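Local coordinates for translocator protein BipD (Burkholderia pseudomallei, PDB 2IZP) that is required for invasion of epithelial cells and survival within host cells, and probably regulates secretion and membrane insertion of the type III effectors BipB and BipC, at residues Phe54-Leu59 and Asp69-Asn74; Gln186-Leu191 and Asp226-Met231. All blocks are in the same frame, centred on the assembly; numbering follows the deposited sequence.

Interaction 1: Phe54-Leu59 and Asp69-Asn74; sequences FASLRL and DGRRAN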
loop_
_atom_site.group_PDB
_atom_site.type_symbol
_atom_site.label_atom_id
_atom_site.label_comp_id
_atom_site.label_asym_id
_atom_site.label_seq_id
_atom_site.Cartn_x
_atom_site.Cartn_y
_atom_site.Cartn_z
ATOM N N PHE A 54 -7.782 -2.059 -10.592
ATOM C CA PHE A 54 -8.825 -2.454 -9.651
ATOM C C PHE A 54 -10.138 -1.758 -9.953
ATOM O O PHE A 54 -11.216 -2.320 -9.751
ATOM C CB PHE A 54 -8.350 -2.164 -8.228
ATOM C CG PHE A 54 -9.247 -2.729 -7.144
ATOM C CD1 PHE A 54 -8.997 -3.977 -6.604
ATOM C CD2 PHE A 54 -10.326 -2.007 -6.671
ATOM C CE1 PHE A 54 -9.805 -4.495 -5.614
ATOM C CE2 PHE A 54 -11.144 -2.516 -5.682
ATOM C CZ PHE A 54 -10.878 -3.763 -5.152
ATOM N N ALA A 55 -10.073 -0.530 -10.470
ATOM C CA ALA A 55 -11.332 0.129 -10.815
ATOM C C ALA A 55 -11.915 -0.371 -12.135
ATOM O O ALA A 55 -13.097 -0.141 -12.399
ATOM C CB ALA A 55 -11.138 1.637 -10.877
ATOM N N SER A 56 -11.128 -1.041 -12.969
ATOM C CA SER A 56 -11.594 -1.394 -14.315
ATOM C C SER A 56 -12.344 -2.718 -14.281
ATOM O O SER A 56 -13.154 -3.087 -15.129
ATOM C CB SER A 56 -10.407 -1.415 -15.279
ATOM O OG SER A 56 -9.562 -2.519 -15.034
ATOM N N LEU A 57 -12.034 -3.435 -13.201
ATOM C CA LEU A 57 -12.781 -4.617 -12.818
ATOM C C LEU A 57 -14.273 -4.362 -12.904
ATOM O O LEU A 57 -14.750 -3.338 -12.420
ATOM C CB LEU A 57 -12.409 -5.038 -11.389
ATOM C CG LEU A 57 -10.953 -5.523 -11.320
ATOM C CD1 LEU A 57 -10.696 -6.271 -10.029
ATOM C CD2 LEU A 57 -10.672 -6.375 -12.548
ATOM N N ARG A 58 -14.977 -5.306 -13.515
ATOM C CA ARG A 58 -16.432 -5.252 -13.564
ATOM C C ARG A 58 -16.974 -6.683 -13.524
ATOM O O ARG A 58 -16.333 -7.584 -14.070
ATOM C CB ARG A 58 -16.961 -4.518 -14.787
ATOM C CG ARG A 58 -16.470 -5.051 -16.121
ATOM C CD ARG A 58 -16.805 -4.098 -17.260
ATOM N NE ARG A 58 -17.855 -4.599 -18.137
ATOM C CZ ARG A 58 -19.076 -4.945 -17.752
ATOM N NH1 ARG A 58 -19.441 -4.856 -16.478
ATOM N NH2 ARG A 58 -19.963 -5.390 -18.633
ATOM N N LEU A 59 -18.118 -6.823 -12.866
ATOM C CA LEU A 59 -18.820 -8.097 -12.782
ATOM C C LEU A 59 -19.521 -8.334 -14.116
ATOM O O LEU A 59 -19.803 -7.369 -14.845
ATOM C CB LEU A 59 -19.808 -8.114 -11.621
ATOM C CG LEU A 59 -19.297 -7.971 -10.188
ATOM C CD1 LEU A 59 -20.473 -7.853 -9.224
ATOM C CD2 LEU A 59 -18.402 -9.120 -9.758
ATOM N N ASP A 69 -19.629 -10.087 -20.560
ATOM C CA ASP A 69 -18.560 -10.581 -19.700
ATOM C C ASP A 69 -18.044 -9.443 -18.820
ATOM O O ASP A 69 -18.278 -8.271 -19.107
ATOM C CB ASP A 69 -17.402 -11.162 -20.495
ATOM C CG ASP A 69 -17.701 -12.368 -21.354
ATOM O OD1 ASP A 69 -18.821 -12.922 -21.314
ATOM O OD2 ASP A 69 -16.770 -12.772 -22.095
ATOM N N GLY A 70 -17.343 -9.799 -17.753
ATOM C CA GLY A 70 -16.703 -8.790 -16.920
ATOM C C GLY A 70 -15.224 -8.720 -17.279
ATOM O O GLY A 70 -14.769 -9.486 -18.130
ATOM N N ARG A 71 -14.507 -7.809 -16.633
ATOM C CA ARG A 71 -13.067 -7.710 -16.841
ATOM C C ARG A 71 -12.366 -8.483 -15.727
ATOM O O ARG A 71 -12.527 -8.180 -14.548
ATOM C CB ARG A 71 -12.579 -6.262 -16.877
ATOM C CG ARG A 71 -11.069 -6.083 -16.922
ATOM C CD ARG A 71 -10.651 -4.665 -17.283
ATOM N NE ARG A 71 -11.479 -4.096 -18.335
ATOM C CZ ARG A 71 -11.353 -2.960 -18.996
ATOM N NH1 ARG A 71 -10.360 -2.114 -18.762
ATOM N NH2 ARG A 71 -12.246 -2.645 -19.931
ATOM N N ARG A 72 -11.593 -9.490 -16.118
ATOM C CA ARG A 72 -10.801 -10.205 -15.122
ATOM C C ARG A 72 -9.541 -9.386 -14.863
ATOM O O ARG A 72 -8.903 -8.908 -15.801
ATOM C CB ARG A 72 -10.511 -11.626 -15.588
ATOM C CG ARG A 72 -11.701 -12.570 -15.426
ATOM C CD ARG A 72 -11.366 -13.992 -15.819
ATOM N NE ARG A 72 -12.331 -14.994 -15.399
ATOM C CZ ARG A 72 -13.537 -15.224 -15.893
ATOM N NH1 ARG A 72 -14.030 -14.511 -16.900
ATOM N NH2 ARG A 72 -14.289 -16.194 -15.383
ATOM N N ALA A 73 -9.223 -9.218 -13.589
ATOM C CA ALA A 73 -8.131 -8.403 -13.098
ATOM C C ALA A 73 -6.797 -8.707 -13.764
ATOM O O ALA A 73 -6.333 -9.846 -13.767
ATOM C CB ALA A 73 -7.976 -8.587 -11.587
ATOM N N ASN A 74 -6.179 -7.660 -14.310
ATOM C CA ASN A 74 -4.801 -7.812 -14.776
ATOM C C ASN A 74 -3.887 -7.763 -13.555
ATOM O O ASN A 74 -3.443 -6.699 -13.130
ATOM C CB ASN A 74 -4.425 -6.757 -15.812
ATOM C CG ASN A 74 -4.954 -7.127 -17.189
ATOM O OD1 ASN A 74 -4.820 -8.270 -17.628
ATOM N ND2 ASN A 74 -5.563 -6.169 -17.877
#
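Leu57 to Leu59 leave the end of helix 41-56 extended and run beside Gly70 and Arg71, the touching parts heading 130° apart, with CA of Leu57 5.1 Å from CA of Arg71. One weak backbone hydrogen bond joins them, from Arg71 N to Arg58 O at 3.2 Å, bent to 132° at the hydrogen. The same carbonyl oxygen receives a CA-H...O contact, Gly70 CA standing 3.1 Å from Arg58 O. Leu57 carries the apolar half. Its CD2 reaches the backbone between Arg71 and Ala73, lying 3.6 Å from Ala73 CB, while CD1 comes up to that methyl as well. The two segments flank a hairpin, strands 61-63 and 66-68, which links helix 41-56 to helix 75-103 in what is probably the N-terminal domain, the intramolecular chaperone that prevents premature oligomerization of the coiled-coil region. Leu57 and Ala73 both rest on Ala155 of helix 123-160, and Leu57 also touches Lys258 of helix 244-293, so both flanks of the hairpin lie against the long helices. On the outer side Arg71 lays its chain along Ser56. With CG anti to the backbone N (chi1 173°) the chain runs out to CD, 3.3 Å from Ser56 OG, then bends at chi3 so that one guanidinium face looks at Ser56 O. The Ser56 hydroxyl is hydrogen-bonded to Glu53 O, one turn back in its own helix, and meets Arg71 through carbon. Arg58 reaches across Gly70, its CG 3.4 Å from Arg71 N, and bends at chi3 to put a face of its guanidinium over Asp69 O.

Interaction 2: Gln186-Leu191 and Asp226-Met231; sequences QVIDHL and DKLIKM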
loop_
_atom_site.group_PDB
_atom_site.type_symbol
_atom_site.label_atom_id
_atom_site.label_comp_id
_atom_site.label_asym_id
_atom_site.label_seq_id
_atom_site.Cartn_x
_atom_site.Cartn_y
_atom_site.Cartn_z
ATOM N N GLN A 186 -11.399 -17.293 1.746
ATOM C CA GLN A 186 -9.972 -17.617 1.688
ATOM C C GLN A 186 -9.145 -16.337 1.787
ATOM O O GLN A 186 -8.152 -16.268 2.514
ATOM C CB GLN A 186 -9.614 -18.379 0.413
ATOM C CG GLN A 186 -8.225 -18.050 -0.118
ATOM C CD GLN A 186 -7.307 -19.259 -0.085
ATOM O OE1 GLN A 186 -6.081 -19.142 -0.080
ATOM N NE2 GLN A 186 -7.927 -20.438 -0.062
ATOM N N VAL A 187 -9.551 -15.293 1.063
ATOM C CA VAL A 187 -8.824 -14.028 1.171
ATOM C C VAL A 187 -8.781 -13.545 2.619
ATOM O O VAL A 187 -7.735 -13.078 3.067
ATOM C CB VAL A 187 -9.427 -12.912 0.304
ATOM C CG1 VAL A 187 -8.726 -11.590 0.595
ATOM C CG2 VAL A 187 -9.309 -13.260 -1.164
ATOM N N ILE A 188 -9.901 -13.680 3.320
ATOM C CA ILE A 188 -9.987 -13.273 4.717
ATOM C C ILE A 188 -9.108 -14.117 5.633
ATOM O O ILE A 188 -8.648 -13.636 6.673
ATOM C CB ILE A 188 -11.432 -13.343 5.249
ATOM C CG1 ILE A 188 -12.376 -12.286 4.688
ATOM C CG2 ILE A 188 -11.426 -13.301 6.776
ATOM C CD1 ILE A 188 -13.839 -12.574 4.940
ATOM N N ASP A 189 -8.850 -15.378 5.298
ATOM C CA ASP A 189 -8.070 -16.229 6.200
ATOM C C ASP A 189 -6.576 -16.000 6.027
ATOM O O ASP A 189 -5.780 -16.209 6.942
ATOM C CB ASP A 189 -8.402 -17.712 5.975
ATOM C CG ASP A 189 -9.796 -18.042 6.472
ATOM O OD1 ASP A 189 -10.417 -19.023 6.010
ATOM O OD2 ASP A 189 -10.299 -17.285 7.333
ATOM N N HIS A 190 -6.194 -15.566 4.826
ATOM C CA HIS A 190 -4.780 -15.339 4.539
ATOM C C HIS A 190 -4.546 -13.877 4.173
ATOM O O HIS A 190 -3.852 -13.525 3.224
ATOM C CB HIS A 190 -4.308 -16.289 3.440
ATOM C CG HIS A 190 -4.698 -17.716 3.688
ATOM N ND1 HIS A 190 -4.029 -18.533 4.572
ATOM C CD2 HIS A 190 -5.696 -18.471 3.170
ATOM C CE1 HIS A 190 -4.596 -19.727 4.584
ATOM N NE2 HIS A 190 -5.613 -19.716 3.740
ATOM N N LEU A 191 -5.162 -13.015 4.975
ATOM C CA LEU A 191 -4.974 -11.578 4.855
ATOM C C LEU A 191 -3.530 -11.233 5.212
ATOM O O LEU A 191 -3.032 -11.762 6.212
ATOM C CB LEU A 191 -5.937 -10.850 5.780
ATOM C CG LEU A 191 -7.295 -10.408 5.258
ATOM C CD1 LEU A 191 -7.957 -9.465 6.257
ATOM C CD2 LEU A 191 -7.166 -9.744 3.898
ATOM N N ASP A 226 -13.634 -6.229 7.554
ATOM C CA ASP A 226 -15.035 -5.796 7.531
ATOM C C ASP A 226 -15.657 -5.663 6.148
ATOM O O ASP A 226 -16.790 -6.118 5.924
ATOM C CB ASP A 226 -15.151 -4.477 8.301
ATOM C CG ASP A 226 -14.939 -3.198 7.526
ATOM O OD1 ASP A 226 -15.798 -2.295 7.681
ATOM O OD2 ASP A 226 -13.946 -3.047 6.777
ATOM N N LYS A 227 -15.017 -5.064 5.148
ATOM C CA LYS A 227 -15.671 -4.901 3.846
ATOM C C LYS A 227 -15.804 -6.214 3.089
ATOM O O LYS A 227 -16.751 -6.430 2.331
ATOM C CB LYS A 227 -14.900 -3.893 2.984
ATOM C CG LYS A 227 -14.827 -2.502 3.594
ATOM C CD LYS A 227 -14.670 -1.427 2.537
ATOM C CE LYS A 227 -14.027 -0.170 3.106
ATOM N NZ LYS A 227 -14.575 0.187 4.443
ATOM N N LEU A 228 -14.847 -7.110 3.282
ATOM C CA LEU A 228 -14.895 -8.439 2.679
ATOM C C LEU A 228 -16.016 -9.274 3.297
ATOM O O LEU A 228 -16.598 -10.152 2.660
ATOM C CB LEU A 228 -13.538 -9.128 2.844
ATOM C CG LEU A 228 -12.339 -8.462 2.165
ATOM C CD1 LEU A 228 -11.018 -9.018 2.681
ATOM C CD2 LEU A 228 -12.414 -8.621 0.654
ATOM N N ILE A 229 -16.318 -8.989 4.562
ATOM C CA ILE A 229 -17.337 -9.705 5.314
ATOM C C ILE A 229 -18.713 -9.356 4.778
ATOM O O ILE A 229 -19.556 -10.227 4.588
ATOM C CB ILE A 229 -17.324 -9.383 6.820
ATOM C CG1 ILE A 229 -16.028 -9.767 7.537
ATOM C CG2 ILE A 229 -18.518 -10.029 7.501
ATOM C CD1 ILE A 229 -15.667 -11.219 7.327
ATOM N N LYS A 230 -18.931 -8.066 4.524
ATOM C CA LYS A 230 -20.226 -7.685 3.942
ATOM C C LYS A 230 -20.374 -8.231 2.527
ATOM O O LYS A 230 -21.427 -8.662 2.060
ATOM C CB LYS A 230 -20.383 -6.168 3.986
ATOM C CG LYS A 230 -20.105 -5.516 5.329
ATOM C CD LYS A 230 -19.888 -4.015 5.169
ATOM C CE LYS A 230 -20.451 -3.255 6.362
ATOM N NZ LYS A 230 -21.894 -2.918 6.173
ATOM N N MET A 231 -19.286 -8.235 1.755
ATOM C CA MET A 231 -19.403 -8.788 0.404
ATOM C C MET A 231 -19.755 -10.269 0.493
ATOM O O MET A 231 -20.573 -10.770 -0.283
ATOM C CB MET A 231 -18.101 -8.531 -0.369
ATOM C CG MET A 231 -17.804 -7.028 -0.442
ATOM S SD MET A 231 -16.328 -6.609 -1.386
ATOM C CE MET A 231 -15.053 -6.859 -0.205
#
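Ile188 CG1 and Leu228 CG both stand anti to the carbonyl carbon (chi1 -71° and -62°), and from CA-CB bonds that already point across the gap this carries the two chains past each other in opposite directions. Ile188 CG1 lies 3.8 Å from Leu228 CB. Beyond it, Ile188 CD1 reaches on over the base of Leu228 to Ile229, whose bent chain (chi2 -54°) brings its own CD1 to meet it. These methyls approach to 3.3 Å, Ile188 CD1 to Ile229 CD1, which is tighter than usual van der Waals contact, and the two side chains cross at about a right angle. The other end of Leu228 is met by two residues: its CD1 is 4.0 Å from Val187 CG1, which crosses it nearly squarely, and 4.1 Å from Leu191 CD2, which slides by it in the opposite sense. Leu228, on the short helix 226-232, is thus the central residue of the contact, touched by Val187 and Ile188 from the last turn of helix 177-189 and by Leu191 just beyond that turn. The CA atoms of Ile188 and Leu228 stand 7.2 Å apart. Behind the pair lies helix 123-160: Tyr150 touches both Leu191 and Leu228, Val154 touches Leu228 and Val157 touches Val187. One turn further along helix 226-232, Met231 packs on Phe254, Gln257 and Ile261 of helix 244-293. Since every contact between the segments is between aliphatic carbons, the fit of branched side chains, rather than any polar pairing, probably sets how the two short helices meet.

Interaction 1 and interaction 2 share no segment and do not touch, their centres lying 19 Å apart and their nearest atoms about 7 Å, yet both pack on helix 123-160. Leu57 and Leu59 of interaction 1 also touch helix 244-293 themselves, whereas in interaction 2 neighbours of the contact residues reach it. The contact of 54-59 with 69-74 is partly buried: leucine and alanine face the long helices while arginines, serine and backbone oxygens meet outside. That of 186-191 with 226-231 is a smaller surface contact, purely aliphatic, with Leu228 as its one buried participant. The first brings together the ends of a short hairpin excursion close in sequence; the second joins helices separated by an intervening helix and strands.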